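Local coordinates for protein HIRA (Homo sapiens, PDB 5YJE), which cooperates with ASF1A to promote replication-independent chromatin assembly and is required for the periodic repression of histone gene transcription during the cell cycle, at residues 152-157 with 169-174; 39-44 with 146-151; 137-142 with 183-188; 107-112 with 133-138; 142-147 with 159-164. All blocks are in the same frame, centred on the assembly; numbering follows the deposited sequence.

Contact 1: 152-157 with 169-174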
# COMPACT_ATOMS: atom_id res chain seq x y z
N ALA B 152 -10.34 -18.62 -1.77
CA ALA B 152 -9.49 -18.63 -0.60
C ALA B 152 -8.59 -17.38 -0.53
O ALA B 152 -7.41 -17.46 -0.20
CB ALA B 152 -8.66 -19.91 -0.52
N THR B 153 -9.17 -16.23 -0.83
CA THR B 153 -8.57 -14.95 -0.50
C THR B 153 -9.26 -14.35 0.72
O THR B 153 -10.42 -14.65 1.02
CB THR B 153 -8.65 -13.95 -1.66
OG1 THR B 153 -10.03 -13.70 -1.95
CG2 THR B 153 -7.96 -14.49 -2.90
N LEU B 154 -8.54 -13.48 1.41
CA LEU B 154 -8.98 -12.91 2.67
C LEU B 154 -8.84 -11.40 2.55
O LEU B 154 -7.81 -10.91 2.08
CB LEU B 154 -8.12 -13.45 3.83
CG LEU B 154 -8.47 -13.11 5.28
CD1 LEU B 154 -7.80 -14.13 6.20
CD2 LEU B 154 -8.09 -11.72 5.71
N SER B 155 -9.87 -10.68 2.97
CA SER B 155 -9.83 -9.22 2.95
C SER B 155 -10.33 -8.68 4.28
O SER B 155 -11.20 -9.27 4.93
CB SER B 155 -10.68 -8.62 1.83
OG SER B 155 -10.18 -8.94 0.55
N VAL B 156 -9.74 -7.56 4.69
CA VAL B 156 -10.17 -6.88 5.90
C VAL B 156 -10.25 -5.40 5.58
O VAL B 156 -9.32 -4.83 5.00
CB VAL B 156 -9.24 -7.12 7.11
CG1 VAL B 156 -9.78 -6.41 8.35
CG2 VAL B 156 -9.06 -8.62 7.37
N TRP B 157 -11.37 -4.79 5.92
CA TRP B 157 -11.56 -3.37 5.76
C TRP B 157 -11.91 -2.76 7.10
O TRP B 157 -12.64 -3.37 7.91
CB TRP B 157 -12.66 -3.06 4.75
CG TRP B 157 -12.38 -3.53 3.37
CD1 TRP B 157 -11.67 -2.86 2.40
CD2 TRP B 157 -12.84 -4.74 2.77
NE1 TRP B 157 -11.64 -3.60 1.24
CE2 TRP B 157 -12.36 -4.76 1.44
CE3 TRP B 157 -13.62 -5.81 3.22
CZ2 TRP B 157 -12.62 -5.81 0.56
CZ3 TRP B 157 -13.88 -6.86 2.36
CH2 TRP B 157 -13.39 -6.85 1.04
N GLU B 169 -5.48 -11.38 0.42
CA GLU B 169 -4.34 -12.26 0.65
C GLU B 169 -4.76 -13.70 0.43
O GLU B 169 -5.70 -14.17 1.07
CB GLU B 169 -3.78 -12.09 2.06
CG GLU B 169 -3.12 -10.77 2.22
CD GLU B 169 -1.88 -10.62 1.33
OE1 GLU B 169 -1.09 -11.58 1.20
OE2 GLU B 169 -1.71 -9.52 0.76
N SER B 170 -4.04 -14.40 -0.43
CA SER B 170 -4.30 -15.82 -0.58
C SER B 170 -4.03 -16.56 0.73
O SER B 170 -3.08 -16.25 1.46
CB SER B 170 -3.46 -16.42 -1.69
OG SER B 170 -3.72 -17.81 -1.77
N LEU B 171 -4.90 -17.51 1.04
CA LEU B 171 -4.70 -18.43 2.15
C LEU B 171 -3.94 -19.69 1.73
O LEU B 171 -3.84 -20.63 2.52
CB LEU B 171 -6.04 -18.81 2.79
CG LEU B 171 -6.72 -17.75 3.64
CD1 LEU B 171 -8.01 -18.32 4.24
CD2 LEU B 171 -5.80 -17.32 4.76
N HIS B 172 -3.43 -19.72 0.50
CA HIS B 172 -2.81 -20.93 -0.03
C HIS B 172 -1.55 -21.30 0.74
O HIS B 172 -1.33 -22.48 1.05
CB HIS B 172 -2.51 -20.73 -1.52
CG HIS B 172 -1.71 -21.84 -2.13
ND1 HIS B 172 -2.22 -23.11 -2.30
CD2 HIS B 172 -0.45 -21.87 -2.62
CE1 HIS B 172 -1.30 -23.87 -2.87
NE2 HIS B 172 -0.22 -23.14 -3.08
N SER B 173 -0.74 -20.31 1.07
CA SER B 173 0.49 -20.54 1.82
C SER B 173 0.22 -21.26 3.14
O SER B 173 0.92 -22.21 3.50
CB SER B 173 1.18 -19.21 2.09
OG SER B 173 2.56 -19.38 2.19
N ILE B 174 -0.81 -20.82 3.86
CA ILE B 174 -1.17 -21.39 5.15
C ILE B 174 -1.79 -22.76 4.99
O ILE B 174 -1.62 -23.64 5.85
CB ILE B 174 -2.13 -20.42 5.85
CG1 ILE B 174 -1.38 -19.19 6.33
CG2 ILE B 174 -2.90 -21.08 7.00
CD1 ILE B 174 -2.32 -18.25 6.99

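Contact 2: 39-44 with 146-151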
# COMPACT_ATOMS: atom_id res chain seq x y z
N LEU B 39 -9.05 -27.54 -4.40
CA LEU B 39 -9.99 -27.25 -3.33
C LEU B 39 -10.32 -25.76 -3.27
O LEU B 39 -9.53 -24.91 -3.69
CB LEU B 39 -9.41 -27.75 -2.01
CG LEU B 39 -9.25 -29.26 -1.88
CD1 LEU B 39 -8.35 -29.61 -0.70
CD2 LEU B 39 -10.62 -29.92 -1.67
N LYS B 40 -11.53 -25.45 -2.79
CA LYS B 40 -12.00 -24.07 -2.65
C LYS B 40 -12.71 -23.94 -1.32
O LYS B 40 -13.04 -24.93 -0.66
CB LYS B 40 -12.98 -23.65 -3.78
CG LYS B 40 -12.46 -23.69 -5.21
CD LYS B 40 -11.25 -22.80 -5.42
CE LYS B 40 -10.77 -22.89 -6.85
NZ LYS B 40 -9.57 -22.04 -7.15
N LEU B 41 -12.95 -22.67 -0.91
CA LEU B 41 -13.84 -22.47 0.23
C LEU B 41 -15.29 -22.53 -0.24
O LEU B 41 -15.60 -22.06 -1.35
CB LEU B 41 -13.54 -21.12 0.90
CG LEU B 41 -12.17 -21.13 1.60
CD1 LEU B 41 -11.92 -19.93 2.51
CD2 LEU B 41 -12.08 -22.39 2.39
N PRO B 42 -16.19 -23.12 0.54
CA PRO B 42 -17.56 -23.34 0.05
C PRO B 42 -18.41 -22.08 0.12
O PRO B 42 -18.28 -21.25 1.03
CB PRO B 42 -18.09 -24.44 0.98
CG PRO B 42 -17.37 -24.18 2.29
CD PRO B 42 -15.99 -23.66 1.90
N ILE B 43 -19.31 -21.96 -0.84
CA ILE B 43 -20.19 -20.80 -0.97
C ILE B 43 -21.53 -21.12 -0.34
O ILE B 43 -22.16 -22.12 -0.71
CB ILE B 43 -20.37 -20.41 -2.44
CG1 ILE B 43 -18.99 -20.20 -3.10
CG2 ILE B 43 -21.23 -19.16 -2.53
CD1 ILE B 43 -19.06 -20.20 -4.62
N PRO B 44 -22.04 -20.28 0.57
CA PRO B 44 -23.34 -20.56 1.20
C PRO B 44 -24.43 -20.75 0.15
O PRO B 44 -24.45 -20.08 -0.89
CB PRO B 44 -23.59 -19.32 2.07
CG PRO B 44 -22.25 -18.64 2.21
CD PRO B 44 -21.55 -18.93 0.92
N MET B 146 -14.25 -8.63 7.58
CA MET B 146 -13.37 -9.59 6.96
C MET B 146 -14.19 -10.49 6.05
O MET B 146 -15.20 -11.05 6.47
CB MET B 146 -12.62 -10.41 8.01
CG MET B 146 -11.70 -11.47 7.42
SD MET B 146 -10.63 -12.32 8.62
CE MET B 146 -11.73 -13.29 9.61
N ALA B 147 -13.77 -10.63 4.80
CA ALA B 147 -14.40 -11.53 3.85
C ALA B 147 -13.39 -12.59 3.41
O ALA B 147 -12.28 -12.25 2.97
CB ALA B 147 -14.93 -10.75 2.65
N LEU B 148 -13.77 -13.86 3.54
CA LEU B 148 -13.03 -14.99 3.00
C LEU B 148 -13.80 -15.53 1.80
O LEU B 148 -14.96 -15.92 1.94
CB LEU B 148 -12.85 -16.10 4.05
CG LEU B 148 -11.59 -16.24 4.91
CD1 LEU B 148 -11.49 -15.19 6.00
CD2 LEU B 148 -11.55 -17.61 5.54
N THR B 149 -13.16 -15.58 0.64
CA THR B 149 -13.84 -15.90 -0.60
C THR B 149 -13.59 -17.35 -1.03
O THR B 149 -12.70 -18.05 -0.53
CB THR B 149 -13.41 -14.95 -1.73
OG1 THR B 149 -12.02 -15.11 -2.02
CG2 THR B 149 -13.69 -13.50 -1.34
N ALA B 150 -14.41 -17.81 -1.98
CA ALA B 150 -14.28 -19.17 -2.49
C ALA B 150 -12.88 -19.44 -3.00
O ALA B 150 -12.34 -20.54 -2.81
CB ALA B 150 -15.29 -19.44 -3.61
N ALA B 151 -12.27 -18.46 -3.66
CA ALA B 151 -10.93 -18.64 -4.16
C ALA B 151 -9.90 -18.75 -3.03
O ALA B 151 -8.71 -18.97 -3.31
CB ALA B 151 -10.60 -17.50 -5.13

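Contact 3: 137-142 with 183-188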
# COMPACT_ATOMS: atom_id res chain seq x y z
N THR B 137 -17.24 -16.87 3.93
CA THR B 137 -17.62 -16.46 5.27
C THR B 137 -17.31 -14.98 5.50
O THR B 137 -16.44 -14.40 4.86
CB THR B 137 -16.90 -17.29 6.37
OG1 THR B 137 -15.47 -17.20 6.18
CG2 THR B 137 -17.38 -18.76 6.37
N LEU B 138 -18.04 -14.42 6.45
CA LEU B 138 -17.89 -13.06 6.91
C LEU B 138 -17.64 -13.05 8.41
O LEU B 138 -18.22 -13.86 9.14
CB LEU B 138 -19.16 -12.21 6.62
CG LEU B 138 -19.45 -11.76 5.19
CD1 LEU B 138 -20.79 -10.97 5.09
CD2 LEU B 138 -18.27 -10.91 4.66
N HIS B 139 -16.81 -12.11 8.85
CA HIS B 139 -16.64 -11.83 10.26
C HIS B 139 -16.61 -10.32 10.46
O HIS B 139 -16.18 -9.58 9.57
CB HIS B 139 -15.32 -12.41 10.82
CG HIS B 139 -15.15 -13.88 10.59
ND1 HIS B 139 -15.00 -14.42 9.33
CD2 HIS B 139 -15.08 -14.92 11.46
CE1 HIS B 139 -14.86 -15.73 9.43
NE2 HIS B 139 -14.91 -16.06 10.71
N CYS B 140 -17.07 -9.87 11.64
CA CYS B 140 -16.86 -8.49 12.07
C CYS B 140 -16.38 -8.44 13.50
O CYS B 140 -16.78 -9.24 14.35
CB CYS B 140 -18.12 -7.61 12.00
SG CYS B 140 -18.99 -7.91 10.53
N THR B 141 -15.50 -7.47 13.75
CA THR B 141 -15.06 -7.10 15.08
C THR B 141 -15.02 -5.59 15.07
O THR B 141 -14.25 -5.01 14.29
CB THR B 141 -13.67 -7.68 15.39
OG1 THR B 141 -13.70 -9.11 15.27
CG2 THR B 141 -13.22 -7.30 16.80
N GLY B 142 -15.85 -4.96 15.88
CA GLY B 142 -15.92 -3.51 15.79
C GLY B 142 -16.23 -3.08 14.37
O GLY B 142 -17.15 -3.59 13.72
N SER B 183 -9.01 -24.63 12.29
CA SER B 183 -9.82 -24.95 13.47
C SER B 183 -10.50 -23.71 14.00
O SER B 183 -11.69 -23.74 14.36
CB SER B 183 -8.94 -25.56 14.58
OG SER B 183 -7.94 -26.41 14.04
N GLN B 184 -9.77 -22.60 14.10
CA GLN B 184 -10.37 -21.36 14.57
C GLN B 184 -9.88 -20.18 13.74
O GLN B 184 -8.75 -20.19 13.22
CB GLN B 184 -10.09 -21.08 16.06
CG GLN B 184 -10.89 -21.97 17.03
CD GLN B 184 -10.11 -23.20 17.49
OE1 GLN B 184 -8.89 -23.16 17.65
NE2 GLN B 184 -10.83 -24.30 17.72
N ILE B 185 -10.74 -19.17 13.64
CA ILE B 185 -10.47 -17.94 12.92
C ILE B 185 -10.82 -16.78 13.84
O ILE B 185 -11.97 -16.66 14.28
CB ILE B 185 -11.28 -17.84 11.62
CG1 ILE B 185 -10.76 -18.84 10.59
CG2 ILE B 185 -11.21 -16.43 11.07
CD1 ILE B 185 -11.43 -18.74 9.23
N LEU B 186 -9.84 -15.94 14.13
CA LEU B 186 -10.08 -14.72 14.89
C LEU B 186 -9.89 -13.49 14.00
O LEU B 186 -9.01 -13.44 13.14
CB LEU B 186 -9.13 -14.56 16.08
CG LEU B 186 -8.82 -15.62 17.12
CD1 LEU B 186 -7.80 -15.02 18.09
CD2 LEU B 186 -10.08 -16.04 17.85
N LEU B 187 -10.68 -12.48 14.28
CA LEU B 187 -10.43 -11.13 13.79
C LEU B 187 -10.31 -10.23 15.01
O LEU B 187 -11.32 -9.94 15.68
CB LEU B 187 -11.55 -10.67 12.86
CG LEU B 187 -11.34 -9.29 12.27
CD1 LEU B 187 -10.02 -9.23 11.47
CD2 LEU B 187 -12.57 -8.92 11.43
N THR B 188 -9.09 -9.80 15.32
CA THR B 188 -8.85 -9.07 16.56
C THR B 188 -9.42 -7.65 16.48
O THR B 188 -9.82 -7.16 15.42
CB THR B 188 -7.36 -9.03 16.88
OG1 THR B 188 -6.71 -8.03 16.07
CG2 THR B 188 -6.75 -10.40 16.64

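Contact 4: 107-112 with 133-138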
# COMPACT_ATOMS: atom_id res chain seq x y z
N CYS B 107 -22.99 -6.51 8.11
CA CYS B 107 -22.67 -6.60 6.69
C CYS B 107 -23.27 -7.86 6.13
O CYS B 107 -23.50 -8.84 6.85
CB CYS B 107 -21.17 -6.55 6.45
SG CYS B 107 -20.33 -7.68 7.48
N VAL B 108 -23.56 -7.82 4.83
CA VAL B 108 -24.18 -8.94 4.14
C VAL B 108 -23.40 -9.19 2.87
O VAL B 108 -22.92 -8.25 2.22
CB VAL B 108 -25.69 -8.69 3.82
CG1 VAL B 108 -26.54 -8.66 5.10
CG2 VAL B 108 -25.86 -7.44 3.03
N ALA B 109 -23.28 -10.46 2.51
CA ALA B 109 -22.73 -10.83 1.23
C ALA B 109 -23.83 -11.48 0.40
O ALA B 109 -24.59 -12.32 0.91
CB ALA B 109 -21.51 -11.75 1.37
N CYS B 110 -23.89 -11.07 -0.86
CA CYS B 110 -24.95 -11.32 -1.81
C CYS B 110 -24.37 -11.96 -3.06
O CYS B 110 -23.20 -11.75 -3.41
CB CYS B 110 -25.68 -10.02 -2.22
SG CYS B 110 -26.33 -9.03 -0.84
N GLU B 111 -25.24 -12.70 -3.76
CA GLU B 111 -24.95 -13.22 -5.09
C GLU B 111 -24.46 -12.10 -5.99
O GLU B 111 -24.75 -10.92 -5.73
CB GLU B 111 -26.18 -13.88 -5.70
CG GLU B 111 -26.76 -15.02 -4.89
CD GLU B 111 -27.98 -15.62 -5.57
OE1 GLU B 111 -28.82 -14.84 -6.07
OE2 GLU B 111 -28.08 -16.87 -5.61
N LYS B 112 -23.77 -12.46 -7.08
CA LYS B 112 -23.06 -11.50 -7.93
C LYS B 112 -21.90 -10.86 -7.15
O LYS B 112 -21.51 -9.71 -7.44
CB LYS B 112 -23.99 -10.41 -8.50
CG LYS B 112 -25.02 -10.90 -9.51
N SER B 133 -14.20 -13.04 -5.92
CA SER B 133 -14.86 -14.32 -6.13
C SER B 133 -16.00 -14.41 -5.12
O SER B 133 -16.12 -13.53 -4.25
CB SER B 133 -13.86 -15.50 -5.99
OG SER B 133 -13.46 -15.71 -4.66
N PRO B 134 -16.87 -15.43 -5.21
CA PRO B 134 -18.03 -15.47 -4.29
C PRO B 134 -17.60 -15.59 -2.84
O PRO B 134 -16.55 -16.15 -2.50
CB PRO B 134 -18.82 -16.71 -4.73
CG PRO B 134 -18.43 -16.92 -6.16
CD PRO B 134 -16.96 -16.47 -6.25
N ILE B 135 -18.43 -15.01 -1.97
CA ILE B 135 -18.21 -15.09 -0.54
C ILE B 135 -18.21 -16.54 -0.07
O ILE B 135 -18.87 -17.42 -0.64
CB ILE B 135 -19.28 -14.28 0.22
CG1 ILE B 135 -18.89 -14.08 1.69
CG2 ILE B 135 -20.71 -14.96 0.04
CD1 ILE B 135 -17.62 -13.27 1.89
N SER B 136 -17.45 -16.80 1.00
CA SER B 136 -17.57 -18.02 1.78
C SER B 136 -17.99 -17.70 3.21
O SER B 136 -19.03 -18.18 3.66
CB SER B 136 -16.25 -18.82 1.75
OG SER B 136 -16.42 -20.11 2.35
N THR B 137 -17.24 -16.87 3.93
CA THR B 137 -17.62 -16.46 5.27
C THR B 137 -17.31 -14.98 5.50
O THR B 137 -16.44 -14.40 4.86
CB THR B 137 -16.90 -17.29 6.37
OG1 THR B 137 -15.47 -17.20 6.18
CG2 THR B 137 -17.38 -18.76 6.37
N LEU B 138 -18.04 -14.42 6.45
CA LEU B 138 -17.89 -13.06 6.91
C LEU B 138 -17.64 -13.05 8.41
O LEU B 138 -18.22 -13.86 9.14
CB LEU B 138 -19.16 -12.21 6.62
CG LEU B 138 -19.45 -11.76 5.19
CD1 LEU B 138 -20.79 -10.97 5.09
CD2 LEU B 138 -18.27 -10.91 4.66

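Contact 5: 142-147 with 159-164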
# COMPACT_ATOMS: atom_id res chain seq x y z
N GLY B 142 -15.85 -4.96 15.88
CA GLY B 142 -15.92 -3.51 15.79
C GLY B 142 -16.23 -3.08 14.37
O GLY B 142 -17.15 -3.59 13.72
N SER B 143 -15.43 -2.16 13.85
CA SER B 143 -15.63 -1.63 12.51
C SER B 143 -14.82 -2.37 11.46
O SER B 143 -14.70 -1.88 10.33
CB SER B 143 -15.29 -0.15 12.49
OG SER B 143 -16.03 0.54 13.49
N TYR B 144 -14.24 -3.52 11.80
CA TYR B 144 -13.47 -4.32 10.86
C TYR B 144 -14.36 -5.40 10.26
O TYR B 144 -15.05 -6.13 10.99
CB TYR B 144 -12.25 -4.93 11.54
CG TYR B 144 -11.21 -3.91 11.98
CD1 TYR B 144 -10.34 -3.33 11.06
CD2 TYR B 144 -11.10 -3.53 13.32
CE1 TYR B 144 -9.37 -2.38 11.48
CE2 TYR B 144 -10.15 -2.58 13.73
CZ TYR B 144 -9.29 -2.01 12.81
OH TYR B 144 -8.35 -1.10 13.24
N VAL B 145 -14.37 -5.47 8.93
CA VAL B 145 -15.12 -6.46 8.19
C VAL B 145 -14.12 -7.32 7.44
O VAL B 145 -13.24 -6.79 6.74
CB VAL B 145 -16.13 -5.81 7.21
CG1 VAL B 145 -16.83 -6.90 6.38
CG2 VAL B 145 -17.15 -4.99 7.99
N MET B 146 -14.25 -8.63 7.58
CA MET B 146 -13.37 -9.59 6.96
C MET B 146 -14.19 -10.49 6.05
O MET B 146 -15.20 -11.05 6.47
CB MET B 146 -12.62 -10.41 8.01
CG MET B 146 -11.70 -11.47 7.42
SD MET B 146 -10.63 -12.32 8.62
CE MET B 146 -11.73 -13.29 9.61
N ALA B 147 -13.77 -10.63 4.80
CA ALA B 147 -14.40 -11.53 3.85
C ALA B 147 -13.39 -12.59 3.41
O ALA B 147 -12.28 -12.25 2.97
CB ALA B 147 -14.93 -10.75 2.65
N VAL B 159 -14.14 -0.22 8.14
CA VAL B 159 -15.20 0.58 7.51
C VAL B 159 -15.34 1.93 8.19
O VAL B 159 -15.85 2.87 7.58
CB VAL B 159 -16.56 -0.16 7.48
CG1 VAL B 159 -16.43 -1.48 6.73
CG2 VAL B 159 -17.08 -0.36 8.86
N HIS B 160 -14.89 2.06 9.44
CA HIS B 160 -14.92 3.37 10.09
C HIS B 160 -13.97 4.34 9.39
O HIS B 160 -14.37 5.43 8.99
CB HIS B 160 -14.56 3.25 11.56
CG HIS B 160 -14.69 4.53 12.33
ND1 HIS B 160 -15.92 5.05 12.70
CD2 HIS B 160 -13.76 5.40 12.79
CE1 HIS B 160 -15.73 6.18 13.36
NE2 HIS B 160 -14.43 6.42 13.42
N ARG B 161 -12.70 3.94 9.22
CA ARG B 161 -11.77 4.78 8.47
C ARG B 161 -11.97 4.65 6.96
O ARG B 161 -11.48 5.51 6.22
CB ARG B 161 -10.32 4.44 8.83
CG ARG B 161 -9.95 4.72 10.29
CD ARG B 161 -8.45 4.44 10.54
NE ARG B 161 -8.05 4.62 11.95
CZ ARG B 161 -7.71 3.63 12.78
NH1 ARG B 161 -7.70 2.36 12.37
NH2 ARG B 161 -7.36 3.91 14.04
N GLN B 162 -12.68 3.62 6.50
CA GLN B 162 -12.89 3.38 5.07
C GLN B 162 -11.57 3.14 4.34
O GLN B 162 -11.36 3.59 3.21
CB GLN B 162 -13.68 4.51 4.41
CG GLN B 162 -15.03 4.75 5.03
CD GLN B 162 -15.71 5.95 4.42
OE1 GLN B 162 -15.17 6.60 3.52
NE2 GLN B 162 -16.92 6.24 4.89
N VAL B 163 -10.68 2.37 4.97
CA VAL B 163 -9.43 2.01 4.32
C VAL B 163 -9.33 0.49 4.36
O VAL B 163 -9.89 -0.16 5.24
CB VAL B 163 -8.23 2.70 5.01
CG1 VAL B 163 -7.98 2.12 6.38
CG2 VAL B 163 -6.98 2.64 4.13
N VAL B 164 -8.67 -0.08 3.35
CA VAL B 164 -8.41 -1.52 3.37
C VAL B 164 -7.36 -1.80 4.43
O VAL B 164 -6.41 -1.02 4.60
CB VAL B 164 -7.97 -2.03 1.99
CG1 VAL B 164 -6.70 -1.29 1.52
CG2 VAL B 164 -7.74 -3.54 2.02

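Contact 1: 152-157 with 169-174
Leu154 laps against Leu171, the two isobutyl groups meeting at a slant through one methyl each, with Leu154 CD1 4.0 Å from Leu171 CD2. With CG of Leu154 anti to its own nitrogen (chi1 -174°), the isobutyl group stands on the face of the sheet where it meets the leucine just past the end of the partner strand. Both are buried, and Leu148 of the adjacent strand and Trp212 of the following sheet pack on them, which suits branched aliphatic residues. The backbones hold this register. Leu154 and Glu169 form a hydrogen-bonded antiparallel pair: Leu154 N lies 2.9 Å from Glu169 O, and Glu169 N returns the bond to Leu154 O. Thr153 and Ser170 make the adjoining non-hydrogen-bonded pair. A third bond, Leu171 N to Ala152 O at 2.8 Å, is straighter (166° at the hydrogen) and ties in Leu171, which stands at the N-cap position just before the helix. The methyl of Ala152 stands beside Leu171, CB to CB 4.4 Å. Ser170 OG accepts from His172 N, an ST turn that bends the chain into that helix, while the hydroxyl of Thr153 is bonded to Thr149. The carboxylate of Glu169 leads away from the hairpin, where Lys167 of the second subunit is a long, weak ionic partner. The whole is an antiparallel beta hairpin, the last two strands of a four-stranded meander consistent with a beta-propeller blade.

Contact 2: 39-44 with 146-151
Ala150 and Leu41 bury the most surface here, and they meet through backbone and side chain alike. Leu41 N donates to Ala150 O at 2.9 Å, with 156° at the hydrogen. In return Ala150 CA makes a CH...O contact with Leu41 O, 3.4 Å away, a weaker contact that complements the bond. The close approach suits an alanine: its CB touches Leu41 O, and on the same small methyl Ile43 lays CG1 at 3.8 Å. Leu41 points its side chain at the strand end. Its CB rests 3.5 Å from Thr149 O, and CD1 passes on to meet Leu148 CD2 at 3.8 Å, methyl against methyl. Segment 39-44 has no regular secondary structure of its own; the direction of 40-43 is 124° from that of 148-151, and the segment lies against the end of strand 144-149, the second strand of a four-stranded antiparallel sheet consistent with a propeller blade. The chain thus brings a segment from before its first strand back to a sheet a hundred residues on, within the N-terminal part of the construct that interacts with CCNA1. Pro42 O is also held by Ser136 OG on the neighbouring strand, and Pro134 packs on Ile43. Lys40 contributes its aliphatic part. A bend at chi2 (-59°) folds the chain back along the Ala150 carbonyl, placing CD of Lys40 3.6 Å from Ala150 O, while CB of Lys40 comes within 3.3 Å of that same oxygen.

Contact 3: 137-142 with 183-188
Strands 137-141 and 184-187 run 43° apart in direction, their axes approaching to 7.5 Å, too far for main-chain pairing; each is the first strand of its own four-stranded antiparallel sheet. They therefore meet through side chains, consistent with neighbouring blades of a beta-propeller-like fold, and alternate residues on each side, His139 and Thr141 facing Ile185 and Leu187, fill the interface. The ring of His139 meets Ile185 in a CH-pi contact: CG2 of Ile185 lies over one face, 4.1 Å from the ring centroid and 28° off the normal, and the two side chains cross at about a right angle. A flat ring suits this place because it offers a broad surface to the branched methyl, CG2 of Ile185 coming 3.7 Å from His139 NE2. Met146 from the adjacent strand packs on His139, Ile185 and Leu187. The one hydrogen bond across the contact is a side chain's: Thr141 OG1 donates to Leu187 O at 2.6 Å, tilted 30° out of the carbonyl plane. Threonine is apt, since its hydroxyl serves this oxygen while CG2 touches Thr188 O. A valine in its place would keep the branched shape but would probably leave the Leu187 carbonyl without this mate and these two strands without their hydrogen bond. Leu187, with CG anti to its nitrogen, brings its side chain against Thr141, where CD2 of Leu187 lies 4.0 Å from both Thr141 OG1 and Thr141 N.

Contact 4: 107-112 with 133-138
With its CG1 anti to the backbone nitrogen (chi1 -167°), Ile135 turns its branch point to the methyl of Ala109; Leu138, with CG anti to its carbonyl carbon (chi1 -74°) and the chain then extended, sends CD1 to the same residue. Ala109 CB lies 3.5 Å from Ile135 CG1, and CB and CG2 of that isoleucine are scarcely farther, so the methyl nests in the angle of the branch. The leucine methyl comes at the backbone: Leu138 CD1 is 3.6 Å from Ala109 N and 3.9 Å from Val108 C, resting against the Val108-Ala109 peptide, and touches Ala109 CB at 3.9 Å as well. A single methyl suits the narrow place between Ile135 and Leu138. The strands run almost antiparallel, 169° apart, but their axes stay 8.1 Å from each other and no hydrogen bond joins them; they belong to successive four-stranded sheets packed on each other, consistent with successive blades of a beta-propeller. Ile135 and Leu138, three residues apart, both point at Ala109's strand because Ser136 and Thr137 together face Leu148, a classic beta bulge that shifts the alternation. Cys107 also points across, its SG 4.1 Å from Leu138 CD1. The touching residues are all buried, and Leu115 and Ala100 of the 107-110 sheet pack on Leu138 while Ala147 lies against Ile135.

Contact 5: 142-147 with 159-164
Ser143 O receives the amide of Val159 N at 2.8 Å, with 158° at the hydrogen. The side chain of Val159 closes on the same group: CG2 of Val159 comes within 3.2 Å of Ser143 O, while its CG1 lies 3.8 Å from Val145 CG2. Beside this, Ser143 CB rests on His160 CB at 3.6 Å, a close fit that suits a small serine. The bond extends the pairing of neighbouring strands 144-149 and 153-158 past the strand ends, two residues beyond Val145 with Trp157, in an antiparallel meander consistent with a propeller blade. An alanine replacing Val159 would probably open a gap against Val145 and leave the Ser143 carbonyl less covered, though the amide bond could remain. Farther out, Tyr144 OH approaches the edge of the Arg161 guanidinium, 3.6 Å from Arg161 NH1, with ring and guanidinium planes 59° apart. Arg161 is held by Asp158, to which NH1 makes a salt bridge. Gln162 and Val163 both face Asp158, a G1 beta bulge that turns the chain into the last strand, where Val164 bonds through its backbone to the third subunit.

Overall arrangement
All five contacts bear on one four-stranded sheet, running from 135 to 170, in this C-terminal portion of HIRA. Contacts 1 and 5 lie within it, near opposite ends of its third strand, their centres 16 Å apart; Trp157 N to Val145 O (2.9 Å) joins their segments. Contacts 3 and 4 pack its first strand against the following and preceding sheets, with centres 15 Å apart. Contact 2 brings in the segment before the first strand of the chain, 8 Å from contact 4 between centres, where Ala150 N lies 2.8 Å from Pro134 O. Other subunits reach contacts 1 and 5 but not 2, 3 or 4, so the inter-sheet contacts here lie away from the other subunits.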